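Local structure of 6-phosphogluconate dehydrogenase, NAD-binding (Mycolicibacterium smegmatis MC2 155, 6SMT) at residues R108-L113 against G119-G124; E151-L156 against G160-V165; S246-L251 against A267-V272; D273-A278 against A289-T294. The protein acts as an S-enantioselective imine reductase that binds NADPH, the probable source of hydride for reducing C=N bonds. All coordinates share one frame; numbering follows the deposited sequence.

Contact 1: R108-L113 against G119-G124; sequences RRTAKL and GRYLDG
The phenol ring of Y121 packs against A111 and T110 inside a beta-alpha-beta unit of the Rossmann-type, NADPH-binding domain, where helix 104-116 links strands 95-98 and 120-126 and its inner side lies on the sheet. The backbones come closest at these same residues, with A111 CA 5.4 Å from Y121 CA, and all three residues are buried.

The apolar part of the contact has two pieces. At the A111 end, the methyl CB reaches Y121 CD2 at 3.5 Å, and the helix backbone itself serves as a packing surface: A111 N stands 3.9 Å above the plane of the Y121 ring, displaced toward the rim. At the T110 end, CG2 touches Y121 CE1 at 3.6 Å and Y121 OH at 3.7 Å, approaching the ring obliquely. That methyl faces the ring because chi1 of T110 (-62°) turns CG2 trans to the backbone N. The Y121 side chain leaves the strand with CG trans to its own N (chi1 -175°), which carries the ring along the helix from A111 to T110.

The polar ends are settled by other partners. T110 OG1 is bonded to D81 on helix 77-87 and also meets H77 and the carbonyl of R106, so the threonine presents carbon to the tyrosine and oxygen to its own helix and to helix 77-87. The tyrosine hydroxyl turns back to its own strand: Y121 OH donates to D123 OD1 at 2.6 Å, and that carboxylate oxygen accepts through its anti lone pair.

Contact 2: E151-L156 against G160-V165; sequences EHRGVL and GQLTWV
L162 reaches from the strand onto the helix, packed against L156 and the aliphatic stem of R153, which meet it at about a right angle to each other, and it loses more surface to the contact than any other residue of the two segments. Its CA–CB bond is directed at the helix, and chi1 of -44° sets CG trans to the carbonyl carbon. From CB the chain runs to CG, which comes within 4.2 Å of L156 O, and there it forks. The CD1 branch makes the most contacts: it meets L156 CB at 3.6 Å and R153 CG at 4.0 Å, and lies 4.1 Å above one face of the R153 guanidinium, toward its rim. The CD2 branch turns to the helix end instead and rests on the carbonyl oxygen L156 O at 3.6 Å.

These pairs close the beta-alpha-beta unit made of strand 139-143, helix 146-156 and strand 161-164, the last being the outermost strand of the sheet within this chain. F142 of the neighbouring strand touches both leucines, so the apolar cluster continues under the helix.

R153 runs past L162 in the opposite direction. Its chain starts with CG trans to the backbone N and bends at chi3 (-141°), which lays the guanidinium over the CD1 methyl, while NH1 forms a salt bridge with D157. The backbone amide of L162 is engaged by a water, L162 N donating to it at 2.9 Å; R153 NH2 donates to the same water by a weak bond of 3.4 Å.

Contact 3: S246-L251 against A267-V272; sequences SSVRHL and AFRGYV
Helix segments 246-251 and 267-272 run nearly antiparallel, 161° between their directions with axes 9.9 Å apart at closest approach, and V248 and R269 face each other at the point where the CA atoms are nearest, 6.3 Å apart. V248 divides its two methyls between two partners. CG1, held between backbone N and carbonyl carbon (chi1 72°), rests on the aliphatic stem of R269, 3.8 Å from R269 CG; CG2 approaches the edge of the F268 ring, 4.2 Å from F268 CD2. V248 and R269 are each modelled in two conformers, so these distances describe one of them.

Beside the valine, the two arginines cross at about a right angle, their guanidinium planes 84° apart. R269 CD lies 3.9 Å over one face of the R249 guanidinium, while R249 NH2 comes to the edge of the R269 group, 3.6 Å from R269 NH1. Such closeness of two cations is probably eased by a shared anion: D273 forms salt bridges with both, through R249 NH1 and R269 NH1, and probably offsets part of their charge.

In the helical C-terminal domain, V272 carries the interface on to V244 and A245 of helix 241-257, and R269 also touches I252 there. Next to the pair, L265 meets V248 and L251, while F268 packs on G188 of the second subunit, making this helix pair part of the dimer contact.

Contact 4: D273-A278 against A289-T294; sequences DATVAA and ASEMTT
The carboxylate of E291 turns one broad side to A274 and A278: A274 O lies over it, 4.1 Å from E291 CD, and two methyls stand off the same side of its plane. At one end A274 CB is 3.7 Å from E291 OE1; at the other A278 CB is 3.8 Å from E291 OE2. The glutamate thus bridges one helical turn, from 274 to 278, along helix 263-280 of the all-helical C-terminal domain, while its CB–CG stem lies against T275. E291 sits in a 3-10 stretch, 289-292, in the loop region after that helix.

All the contacts are van der Waals in kind, even though oxygens take part. A274 O accepts the helix bond from A278 N, 3.0 Å long, and its place over the carboxylate is a matter of packing, probably not electrostatically favourable. E291 reaches this position because chi1 sets CG trans to the carbonyl carbon and the chain then bends at chi2 (-66°), folding the acid back beside the helix instead of extending it.

The 3-10 turn is pinned by M292 N to A289 O at 2.9 Å, and at its end and just beyond, the main chain of M292 and T294 makes hydrogen bonds to the second subunit, so the E291 contact sits beside the dimer interface. On the helix side T275 is buried, its hydroxyl bonded to the carbonyl of Y271 one turn back; that oxygen, T275 OG1, also makes the closest approach to the glutamate, 3.4 Å from E291 CG.

In the fold
Contacts 1 and 2 belong to two beta-alpha-beta units of one sheet and touch through the salt bridge R120–E151. Contacts 3 and 4 share helix 263-280, lie about 12 Å apart between centres and both touch the second subunit; the centres of contacts 1 and 3 are about 42 Å apart. Contact 1 is fully buried and mixes an aromatic ring with methyls. The other three are partly buried, with charged side chains at their margins: in contact 2 an arginine lies over a leucine, in contact 3 two arginines meet beside a valine, and in contact 4 a glutamate packs on alanines. Packing of Y271 on M292 also joins contacts 3 and 4.

Contact 1: R108-L113 against G119-G124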
loop_
_atom_site.group_PDB
_atom_site.type_symbol
_atom_site.label_atom_id
_atom_site.label_comp_id
_atom_site.label_asym_id
_atom_site.label_seq_id
_atom_site.Cartn_x
_atom_site.Cartn_y
_atom_site.Cartn_z
ATOM N N ARG B 108 -18.635 -17.491 12.254
ATOM C CA ARG B 108 -19.657 -18.587 12.203
ATOM C C ARG B 108 -19.864 -19.178 13.591
ATOM O O ARG B 108 -20.990 -19.470 13.949
ATOM C CB ARG B 108 -19.184 -19.636 11.200
ATOM C CG ARG B 108 -19.114 -19.198 9.740
ATOM C CD ARG B 108 -18.454 -20.259 8.811
ATOM N NE ARG B 108 -18.222 -19.717 7.497
ATOM C CZ ARG B 108 -17.099 -19.553 6.949
ATOM N NH1 ARG B 108 -15.986 -20.114 7.458
ATOM N NH2 ARG B 108 -17.093 -18.968 5.768
ATOM N N ARG B 109 -18.826 -19.303 14.377
ATOM C CA ARG B 109 -18.947 -19.842 15.740
ATOM C C ARG B 109 -19.790 -18.911 16.556
ATOM O O ARG B 109 -20.682 -19.362 17.317
ATOM C CB ARG B 109 -17.564 -19.997 16.355
ATOM C CG ARG B 109 -17.579 -20.728 17.693
ATOM C CD ARG B 109 -16.314 -20.600 18.483
ATOM N NE ARG B 109 -15.167 -21.146 17.833
ATOM C CZ ARG B 109 -13.996 -21.239 18.439
ATOM N NH1 ARG B 109 -13.848 -20.826 19.694
ATOM N NH2 ARG B 109 -12.955 -21.730 17.795
ATOM N N THR B 110 -19.495 -17.626 16.503
ATOM C CA THR B 110 -20.270 -16.659 17.281
ATOM C C THR B 110 -21.741 -16.645 16.812
ATOM O O THR B 110 -22.641 -16.536 17.648
ATOM C CB THR B 110 -19.608 -15.255 17.169
ATOM O OG1 THR B 110 -18.286 -15.332 17.734
ATOM C CG2 THR B 110 -20.411 -14.215 17.892
ATOM N N ALA B 111 -22.017 -16.769 15.515
ATOM C CA ALA B 111 -23.389 -16.841 15.009
ATOM C C ALA B 111 -24.148 -17.976 15.696
ATOM O O ALA B 111 -25.265 -17.772 16.135
ATOM C CB ALA B 111 -23.358 -17.019 13.525
ATOM N N LYS B 112 -23.467 -19.110 15.859
ATOM C CA LYS B 112 -24.150 -20.257 16.462
ATOM C C LYS B 112 -24.298 -20.031 17.955
ATOM O O LYS B 112 -25.394 -20.422 18.510
ATOM C CB LYS B 112 -23.407 -21.549 16.172
ATOM C CG LYS B 112 -23.522 -22.013 14.723
ATOM C CD LYS B 112 -22.953 -23.371 14.439
ATOM C CE LYS B 112 -22.971 -23.748 12.967
ATOM N NZ LYS B 112 -21.849 -23.095 12.232
ATOM N N LEU B 113 -23.361 -19.422 18.637
ATOM C CA LEU B 113 -23.540 -19.083 20.071
ATOM C C LEU B 113 -24.752 -18.201 20.277
ATOM O O LEU B 113 -25.563 -18.414 21.201
ATOM C CB LEU B 113 -22.297 -18.432 20.667
ATOM C CG LEU B 113 -21.058 -19.321 20.702
ATOM C CD1 LEU B 113 -19.852 -18.581 21.264
ATOM C CD2 LEU B 113 -21.346 -20.592 21.516
ATOM N N GLY B 119 -31.100 -15.664 20.003
ATOM C CA GLY B 119 -30.836 -14.385 19.302
ATOM C C GLY B 119 -30.648 -14.604 17.810
ATOM O O GLY B 119 -30.583 -15.766 17.310
ATOM N N ARG B 120 -30.508 -13.497 17.096
ATOM C CA ARG B 120 -30.250 -13.370 15.630
ATOM C C ARG B 120 -28.838 -12.764 15.544
ATOM O O ARG B 120 -28.463 -12.044 16.510
ATOM C CB ARG B 120 -31.417 -12.530 15.087
ATOM C CG ARG B 120 -32.730 -13.328 15.007
ATOM C CD ARG B 120 -33.846 -12.629 14.266
ATOM N NE ARG B 120 -34.156 -11.379 14.899
ATOM C CZ ARG B 120 -34.845 -10.398 14.342
ATOM N NH1 ARG B 120 -35.256 -10.524 13.102
ATOM N NH2 ARG B 120 -35.105 -9.301 15.024
ATOM N N TYR B 121 -28.080 -13.102 14.506
ATOM C CA TYR B 121 -26.702 -12.568 14.405
ATOM C C TYR B 121 -26.432 -12.079 13.019
ATOM O O TYR B 121 -26.718 -12.778 12.040
ATOM C CB TYR B 121 -25.687 -13.663 14.766
ATOM C CG TYR B 121 -24.258 -13.187 14.805
ATOM C CD1 TYR B 121 -23.790 -12.417 15.836
ATOM C CD2 TYR B 121 -23.384 -13.529 13.825
ATOM C CE1 TYR B 121 -22.486 -12.016 15.890
ATOM C CE2 TYR B 121 -22.052 -13.167 13.872
ATOM C CZ TYR B 121 -21.603 -12.335 14.875
ATOM O OH TYR B 121 -20.286 -11.934 14.957
ATOM N N LEU B 122 -25.788 -10.923 12.925
ATOM C CA LEU B 122 -25.070 -10.514 11.701
ATOM C C LEU B 122 -23.610 -10.412 12.077
ATOM O O LEU B 122 -23.296 -9.938 13.184
ATOM C CB LEU B 122 -25.517 -9.190 11.096
ATOM C CG LEU B 122 -26.937 -9.165 10.644
ATOM C CD1 LEU B 122 -27.328 -7.719 10.289
ATOM C CD2 LEU B 122 -27.133 -10.063 9.446
ATOM N N ASP B 123 -22.684 -10.715 11.188
ATOM C CA ASP B 123 -21.265 -10.396 11.383
ATOM C C ASP B 123 -20.934 -9.180 10.547
ATOM O O ASP B 123 -21.444 -9.036 9.417
ATOM C CB ASP B 123 -20.357 -11.554 10.945
ATOM C CG ASP B 123 -18.965 -11.359 11.574
ATOM O OD1 ASP B 123 -18.902 -11.274 12.842
ATOM O OD2 ASP B 123 -17.945 -11.150 10.802
ATOM N N GLY B 124 -20.137 -8.270 11.073
ATOM C CA GLY B 124 -19.741 -7.083 10.327
ATOM C C GLY B 124 -18.270 -6.773 10.490
ATOM O O GLY B 124 -17.622 -7.291 11.381
#

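Contact 2: E151-L156 against G160-V165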
loop_
_atom_site.group_PDB
_atom_site.type_symbol
_atom_site.label_atom_id
_atom_site.label_comp_id
_atom_site.label_asym_id
_atom_site.label_seq_id
_atom_site.Cartn_x
_atom_site.Cartn_y
_atom_site.Cartn_z
ATOM N N GLU B 151 -33.699 -5.339 8.083
ATOM C CA GLU B 151 -34.436 -4.958 9.322
ATOM C C GLU B 151 -33.689 -3.843 10.039
ATOM O O GLU B 151 -34.329 -2.925 10.608
ATOM C CB GLU B 151 -34.677 -6.142 10.237
ATOM C CG GLU B 151 -35.255 -5.807 11.601
ATOM C CD GLU B 151 -35.578 -7.018 12.472
ATOM O OE1 GLU B 151 -35.565 -8.175 11.939
ATOM O OE2 GLU B 151 -35.844 -6.790 13.663
ATOM N N HIS B 152 -32.341 -3.895 10.084
ATOM C CA HIS B 152 -31.502 -3.012 10.931
ATOM C C HIS B 152 -30.771 -1.946 10.110
ATOM O O HIS B 152 -30.145 -1.116 10.697
ATOM C CB HIS B 152 -30.492 -3.857 11.732
ATOM C CG HIS B 152 -31.230 -4.713 12.691
ATOM N ND1 HIS B 152 -31.942 -4.132 13.776
ATOM C CD2 HIS B 152 -31.426 -6.058 12.773
ATOM C CE1 HIS B 152 -32.570 -5.138 14.417
ATOM N NE2 HIS B 152 -32.227 -6.305 13.849
ATOM N N ARG B 153 -30.886 -1.952 8.799
ATOM C CA ARG B 153 -30.098 -1.093 7.870
ATOM C C ARG B 153 -30.398 0.353 8.197
ATOM O O ARG B 153 -29.468 1.133 8.073
ATOM C CB ARG B 153 -30.539 -1.416 6.419
ATOM C CG ARG B 153 -29.754 -0.670 5.357
ATOM C CD ARG B 153 -30.340 -0.813 3.969
ATOM N NE ARG B 153 -29.246 -0.941 3.009
ATOM C CZ ARG B 153 -28.312 -0.015 2.796
ATOM N NH1 ARG B 153 -28.367 1.147 3.406
ATOM N NH2 ARG B 153 -27.320 -0.241 1.944
ATOM N N GLY B 154 -31.596 0.713 8.630
ATOM C CA GLY B 154 -31.956 2.121 8.898
ATOM C C GLY B 154 -31.190 2.686 10.086
ATOM O O GLY B 154 -30.707 3.822 10.017
ATOM N N VAL B 155 -31.010 1.937 11.146
ATOM C CA VAL B 155 -30.105 2.312 12.265
ATOM C C VAL B 155 -28.675 2.287 11.749
ATOM O O VAL B 155 -27.881 3.208 11.990
ATOM C CB VAL B 155 -30.343 1.407 13.465
ATOM C CG1 VAL B 155 -29.212 1.454 14.463
ATOM C CG2 VAL B 155 -31.682 1.788 14.059
ATOM N N LEU B 156 -28.279 1.211 11.081
ATOM C CA LEU B 156 -26.844 1.023 10.752
ATOM C C LEU B 156 -26.412 2.134 9.781
ATOM O O LEU B 156 -25.224 2.439 9.723
ATOM C CB LEU B 156 -26.674 -0.375 10.151
ATOM C CG LEU B 156 -26.830 -1.559 11.127
ATOM C CD1 LEU B 156 -26.912 -2.862 10.417
ATOM C CD2 LEU B 156 -25.778 -1.592 12.200
ATOM N N GLY B 160 -22.265 4.781 8.405
ATOM C CA GLY B 160 -21.417 4.765 7.204
ATOM C C GLY B 160 -22.095 4.108 6.023
ATOM O O GLY B 160 -23.285 3.795 6.089
ATOM N N GLN B 161 -21.401 3.966 4.933
ATOM C CA GLN B 161 -21.850 3.195 3.787
ATOM C C GLN B 161 -21.777 1.709 4.111
ATOM O O GLN B 161 -20.791 1.283 4.752
ATOM C CB GLN B 161 -21.010 3.462 2.531
ATOM C CG GLN B 161 -21.049 4.943 2.185
ATOM C CD GLN B 161 -20.714 5.254 0.756
ATOM O OE1 GLN B 161 -21.336 4.700 -0.164
ATOM N NE2 GLN B 161 -19.822 6.217 0.591
ATOM N N LEU B 162 -22.875 1.022 3.878
ATOM C CA LEU B 162 -23.010 -0.392 4.242
ATOM C C LEU B 162 -23.012 -1.284 3.031
ATOM O O LEU B 162 -23.552 -0.934 1.937
ATOM C CB LEU B 162 -24.313 -0.575 5.018
ATOM C CG LEU B 162 -24.661 0.435 6.085
ATOM C CD1 LEU B 162 -26.009 0.025 6.651
ATOM C CD2 LEU B 162 -23.604 0.572 7.147
ATOM N N THR B 163 -22.379 -2.446 3.136
ATOM C CA THR B 163 -22.421 -3.448 2.060
ATOM C C THR B 163 -22.750 -4.803 2.657
ATOM O O THR B 163 -21.976 -5.229 3.531
ATOM C CB THR B 163 -21.089 -3.612 1.290
ATOM O OG1 THR B 163 -20.684 -2.324 0.814
ATOM C CG2 THR B 163 -21.250 -4.545 0.101
ATOM N N TRP B 164 -23.836 -5.429 2.207
ATOM C CA TRP B 164 -24.146 -6.819 2.562
ATOM C C TRP B 164 -23.481 -7.706 1.549
ATOM O O TRP B 164 -23.735 -7.584 0.325
ATOM C CB TRP B 164 -25.659 -6.996 2.705
ATOM C CG TRP B 164 -26.048 -8.416 2.980
ATOM C CD1 TRP B 164 -26.117 -8.960 4.213
ATOM C CD2 TRP B 164 -26.483 -9.406 2.044
ATOM N NE1 TRP B 164 -26.566 -10.242 4.128
ATOM C CE2 TRP B 164 -26.817 -10.540 2.798
ATOM C CE3 TRP B 164 -26.620 -9.415 0.659
ATOM C CZ2 TRP B 164 -27.315 -11.709 2.211
ATOM C CZ3 TRP B 164 -27.037 -10.601 0.068
ATOM C CH2 TRP B 164 -27.338 -11.728 0.838
ATOM N N VAL B 165 -22.640 -8.651 2.032
ATOM C CA VAL B 165 -21.823 -9.475 1.108
ATOM C C VAL B 165 -22.319 -10.895 1.003
ATOM O O VAL B 165 -21.710 -11.682 0.251
ATOM C CB VAL B 165 -20.317 -9.400 1.471
ATOM C CG1 VAL B 165 -19.841 -7.979 1.385
ATOM C CG2 VAL B 165 -20.015 -9.987 2.838
HETATM O O HOH W 1 -25.194 2.298 2.736
#

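Contact 3: S246-L251 against A267-V272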
loop_
_atom_site.group_PDB
_atom_site.type_symbol
_atom_site.label_atom_id
_atom_site.label_comp_id
_atom_site.label_asym_id
_atom_site.label_seq_id
_atom_site.Cartn_x
_atom_site.Cartn_y
_atom_site.Cartn_z
ATOM N N SER B 246 15.605 -6.740 -10.210
ATOM C CA SER B 246 16.734 -5.867 -10.006
ATOM C C SER B 246 16.417 -4.805 -8.967
ATOM O O SER B 246 17.157 -4.572 -8.018
ATOM C CB SER B 246 17.045 -5.189 -11.321
ATOM O OG SER B 246 18.028 -4.212 -11.132
ATOM N N SER B 247 15.236 -4.183 -9.094
ATOM C CA SER B 247 14.878 -3.087 -8.199
ATOM C C SER B 247 14.832 -3.489 -6.730
ATOM O O SER B 247 15.374 -2.807 -5.844
ATOM C CB SER B 247 13.555 -2.474 -8.658
ATOM O OG SER B 247 13.322 -1.304 -7.845
ATOM N N VAL B 248 14.189 -4.614 -6.453
ATOM C CA VAL B 248 14.009 -5.029 -5.053
ATOM C C VAL B 248 15.367 -5.272 -4.379
ATOM O O VAL B 248 15.475 -4.953 -3.177
ATOM C CB VAL B 248 13.071 -6.242 -4.938
ATOM C CG1 VAL B 248 13.718 -7.521 -5.432
ATOM C CG2 VAL B 248 12.513 -6.373 -3.521
ATOM N N ARG B 249 16.361 -5.730 -5.131
ATOM C CA ARG B 249 17.714 -5.848 -4.532
ATOM C C ARG B 249 18.268 -4.528 -4.043
ATOM O O ARG B 249 18.885 -4.429 -2.969
ATOM C CB ARG B 249 18.635 -6.538 -5.531
ATOM C CG ARG B 249 18.333 -8.009 -5.657
ATOM C CD ARG B 249 19.098 -8.651 -6.769
ATOM N NE ARG B 249 18.925 -10.077 -6.633
ATOM C CZ ARG B 249 17.841 -10.845 -6.820
ATOM N NH1 ARG B 249 16.597 -10.396 -7.113
ATOM N NH2 ARG B 249 18.036 -12.128 -6.516
ATOM N N HIS B 250 18.028 -3.452 -4.848
ATOM C CA HIS B 250 18.440 -2.099 -4.453
ATOM C C HIS B 250 17.793 -1.651 -3.168
ATOM O O HIS B 250 18.414 -1.099 -2.283
ATOM C CB HIS B 250 18.154 -1.132 -5.589
ATOM C CG HIS B 250 18.651 -1.495 -6.893
ATOM N ND1 HIS B 250 18.016 -1.089 -8.050
ATOM C CD2 HIS B 250 19.672 -2.301 -7.298
ATOM C CE1 HIS B 250 18.607 -1.627 -9.068
ATOM N NE2 HIS B 250 19.675 -2.388 -8.635
ATOM N N LEU B 251 16.445 -1.901 -3.086
ATOM C CA LEU B 251 15.675 -1.551 -1.916
ATOM C C LEU B 251 16.212 -2.239 -0.672
ATOM O O LEU B 251 16.285 -1.582 0.366
ATOM C CB LEU B 251 14.190 -1.810 -2.171
ATOM C CG LEU B 251 13.603 -1.220 -3.479
ATOM C CD1 LEU B 251 12.120 -1.569 -3.552
ATOM C CD2 LEU B 251 13.744 0.296 -3.496
ATOM N N ALA B 267 10.907 -11.031 1.742
ATOM C CA ALA B 267 9.843 -11.975 1.435
ATOM C C ALA B 267 9.339 -11.756 0.012
ATOM O O ALA B 267 9.204 -12.692 -0.782
ATOM C CB ALA B 267 8.712 -11.918 2.438
ATOM N N PHE B 268 9.177 -10.477 -0.373
ATOM C CA PHE B 268 8.746 -10.184 -1.743
ATOM C C PHE B 268 9.775 -10.643 -2.777
ATOM O O PHE B 268 9.413 -11.194 -3.807
ATOM C CB PHE B 268 8.446 -8.674 -1.852
ATOM C CG PHE B 268 7.807 -8.274 -3.158
ATOM C CD1 PHE B 268 6.546 -8.720 -3.533
ATOM C CD2 PHE B 268 8.493 -7.410 -3.997
ATOM C CE1 PHE B 268 5.988 -8.338 -4.740
ATOM C CE2 PHE B 268 7.902 -7.011 -5.179
ATOM C CZ PHE B 268 6.683 -7.458 -5.542
ATOM N N ARG B 269 11.023 -10.383 -2.514
ATOM C CA ARG B 269 12.096 -10.841 -3.412
ATOM C C ARG B 269 11.990 -12.338 -3.651
ATOM O O ARG B 269 12.142 -12.801 -4.789
ATOM C CB ARG B 269 13.454 -10.455 -2.867
ATOM C CG ARG B 269 14.564 -10.899 -3.804
ATOM C CD ARG B 269 15.955 -10.657 -3.240
ATOM N NE ARG B 269 16.073 -11.431 -2.018
ATOM C CZ ARG B 269 16.764 -12.590 -2.016
ATOM N NH1 ARG B 269 17.300 -13.018 -3.155
ATOM N NH2 ARG B 269 16.876 -13.305 -0.906
ATOM N N GLY B 270 11.766 -13.091 -2.574
ATOM C CA GLY B 270 11.669 -14.539 -2.832
ATOM C C GLY B 270 10.632 -14.913 -3.827
ATOM O O GLY B 270 10.878 -15.745 -4.730
ATOM N N TYR B 271 9.470 -14.237 -3.860
ATOM C CA TYR B 271 8.437 -14.496 -4.833
ATOM C C TYR B 271 8.897 -14.050 -6.229
ATOM O O TYR B 271 8.610 -14.694 -7.216
ATOM C CB TYR B 271 7.126 -13.803 -4.484
ATOM C CG TYR B 271 6.645 -14.014 -3.072
ATOM C CD1 TYR B 271 6.640 -15.243 -2.428
ATOM C CD2 TYR B 271 6.179 -12.954 -2.338
ATOM C CE1 TYR B 271 6.213 -15.371 -1.105
ATOM C CE2 TYR B 271 5.704 -13.066 -1.045
ATOM C CZ TYR B 271 5.743 -14.298 -0.413
ATOM O OH TYR B 271 5.306 -14.408 0.887
ATOM N N VAL B 272 9.457 -12.846 -6.301
ATOM C CA VAL B 272 9.973 -12.313 -7.582
ATOM C C VAL B 272 11.016 -13.253 -8.192
ATOM O O VAL B 272 10.887 -13.607 -9.355
ATOM C CB VAL B 272 10.518 -10.897 -7.342
ATOM C CG1 VAL B 272 11.237 -10.427 -8.591
ATOM C CG2 VAL B 272 9.420 -9.944 -6.964
#

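Contact 4: D273-A278 against A289-T294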
loop_
_atom_site.group_PDB
_atom_site.type_symbol
_atom_site.label_atom_id
_atom_site.label_comp_id
_atom_site.label_asym_id
_atom_site.label_seq_id
_atom_site.Cartn_x
_atom_site.Cartn_y
_atom_site.Cartn_z
ATOM N N ASP B 273 11.953 -13.683 -7.384
ATOM C CA ASP B 273 13.009 -14.558 -7.887
ATOM C C ASP B 273 12.395 -15.904 -8.326
ATOM O O ASP B 273 12.915 -16.474 -9.311
ATOM C CB ASP B 273 14.084 -14.735 -6.849
ATOM C CG ASP B 273 14.987 -13.545 -6.639
ATOM O OD1 ASP B 273 14.917 -12.608 -7.504
ATOM O OD2 ASP B 273 15.782 -13.594 -5.644
ATOM N N ALA B 274 11.466 -16.449 -7.576
ATOM C CA ALA B 274 10.835 -17.692 -8.008
ATOM C C ALA B 274 10.109 -17.522 -9.324
ATOM O O ALA B 274 10.096 -18.411 -10.153
ATOM C CB ALA B 274 9.942 -18.145 -6.932
ATOM N N THR B 275 9.512 -16.325 -9.584
ATOM C CA THR B 275 8.820 -16.090 -10.823
ATOM C C THR B 275 9.820 -16.041 -12.001
ATOM O O THR B 275 9.521 -16.547 -13.080
ATOM C CB THR B 275 8.058 -14.759 -10.702
ATOM O OG1 THR B 275 7.127 -14.833 -9.614
ATOM C CG2 THR B 275 7.241 -14.440 -11.929
ATOM N N VAL B 276 10.959 -15.410 -11.809
ATOM C CA VAL B 276 12.052 -15.402 -12.809
ATOM C C VAL B 276 12.454 -16.858 -13.057
ATOM O O VAL B 276 12.583 -17.257 -14.252
ATOM C CB VAL B 276 13.225 -14.553 -12.333
ATOM C CG1 VAL B 276 14.439 -14.701 -13.267
ATOM C CG2 VAL B 276 12.784 -13.105 -12.251
ATOM N N ALA B 277 12.686 -17.592 -11.984
ATOM C CA ALA B 277 13.211 -18.983 -12.124
ATOM C C ALA B 277 12.192 -19.842 -12.851
ATOM O O ALA B 277 12.649 -20.840 -13.553
ATOM C CB ALA B 277 13.595 -19.500 -10.787
ATOM N N ALA B 278 10.906 -19.565 -12.787
ATOM C CA ALA B 278 9.819 -20.290 -13.451
ATOM C C ALA B 278 9.739 -19.918 -14.923
ATOM O O ALA B 278 8.860 -20.452 -15.601
ATOM C CB ALA B 278 8.542 -20.057 -12.754
ATOM N N ALA B 289 2.482 -13.013 -7.672
ATOM C CA ALA B 289 1.749 -13.578 -6.534
ATOM C C ALA B 289 1.492 -15.077 -6.743
ATOM O O ALA B 289 1.321 -15.790 -5.714
ATOM C CB ALA B 289 0.484 -12.811 -6.343
ATOM N N SER B 290 1.464 -15.588 -7.971
ATOM C CA SER B 290 1.340 -17.050 -8.125
ATOM C C SER B 290 2.359 -17.778 -7.252
ATOM O O SER B 290 1.989 -18.850 -6.707
ATOM C CB SER B 290 1.529 -17.440 -9.557
ATOM O OG SER B 290 0.474 -16.854 -10.313
ATOM N N GLU B 291 3.607 -17.324 -7.193
ATOM C CA GLU B 291 4.713 -17.956 -6.477
ATOM C C GLU B 291 4.546 -17.873 -4.968
ATOM O O GLU B 291 5.376 -18.415 -4.239
ATOM C CB GLU B 291 6.078 -17.458 -6.927
ATOM C CG GLU B 291 6.321 -17.872 -8.369
ATOM C CD GLU B 291 6.453 -19.393 -8.571
ATOM O OE1 GLU B 291 6.885 -20.102 -7.619
ATOM O OE2 GLU B 291 6.253 -19.817 -9.714
ATOM N N MET B 292 3.462 -17.298 -4.466
ATOM C CA MET B 292 3.174 -17.270 -3.026
ATOM C C MET B 292 2.524 -18.595 -2.625
ATOM O O MET B 292 2.444 -18.753 -1.403
ATOM C CB MET B 292 2.271 -16.086 -2.699
ATOM C CG MET B 292 2.957 -14.731 -3.015
ATOM S SD MET B 292 1.774 -13.384 -2.657
ATOM C CE MET B 292 2.719 -11.957 -3.166
ATOM N N THR B 293 2.072 -19.415 -3.543
ATOM C CA THR B 293 1.447 -20.712 -3.120
ATOM C C THR B 293 2.457 -21.531 -2.334
ATOM O O THR B 293 3.689 -21.516 -2.663
ATOM C CB THR B 293 0.886 -21.411 -4.354
ATOM O OG1 THR B 293 0.091 -22.482 -3.830
ATOM C CG2 THR B 293 1.976 -21.933 -5.258
ATOM N N THR B 294 1.953 -22.283 -1.352
ATOM C CA THR B 294 2.738 -23.381 -0.694
ATOM C C THR B 294 2.153 -24.754 -1.070
ATOM O O THR B 294 2.641 -25.771 -0.455
ATOM C CB THR B 294 2.775 -23.194 0.822
ATOM O OG1 THR B 294 1.433 -23.375 1.251
ATOM C CG2 THR B 294 3.354 -21.822 1.193
#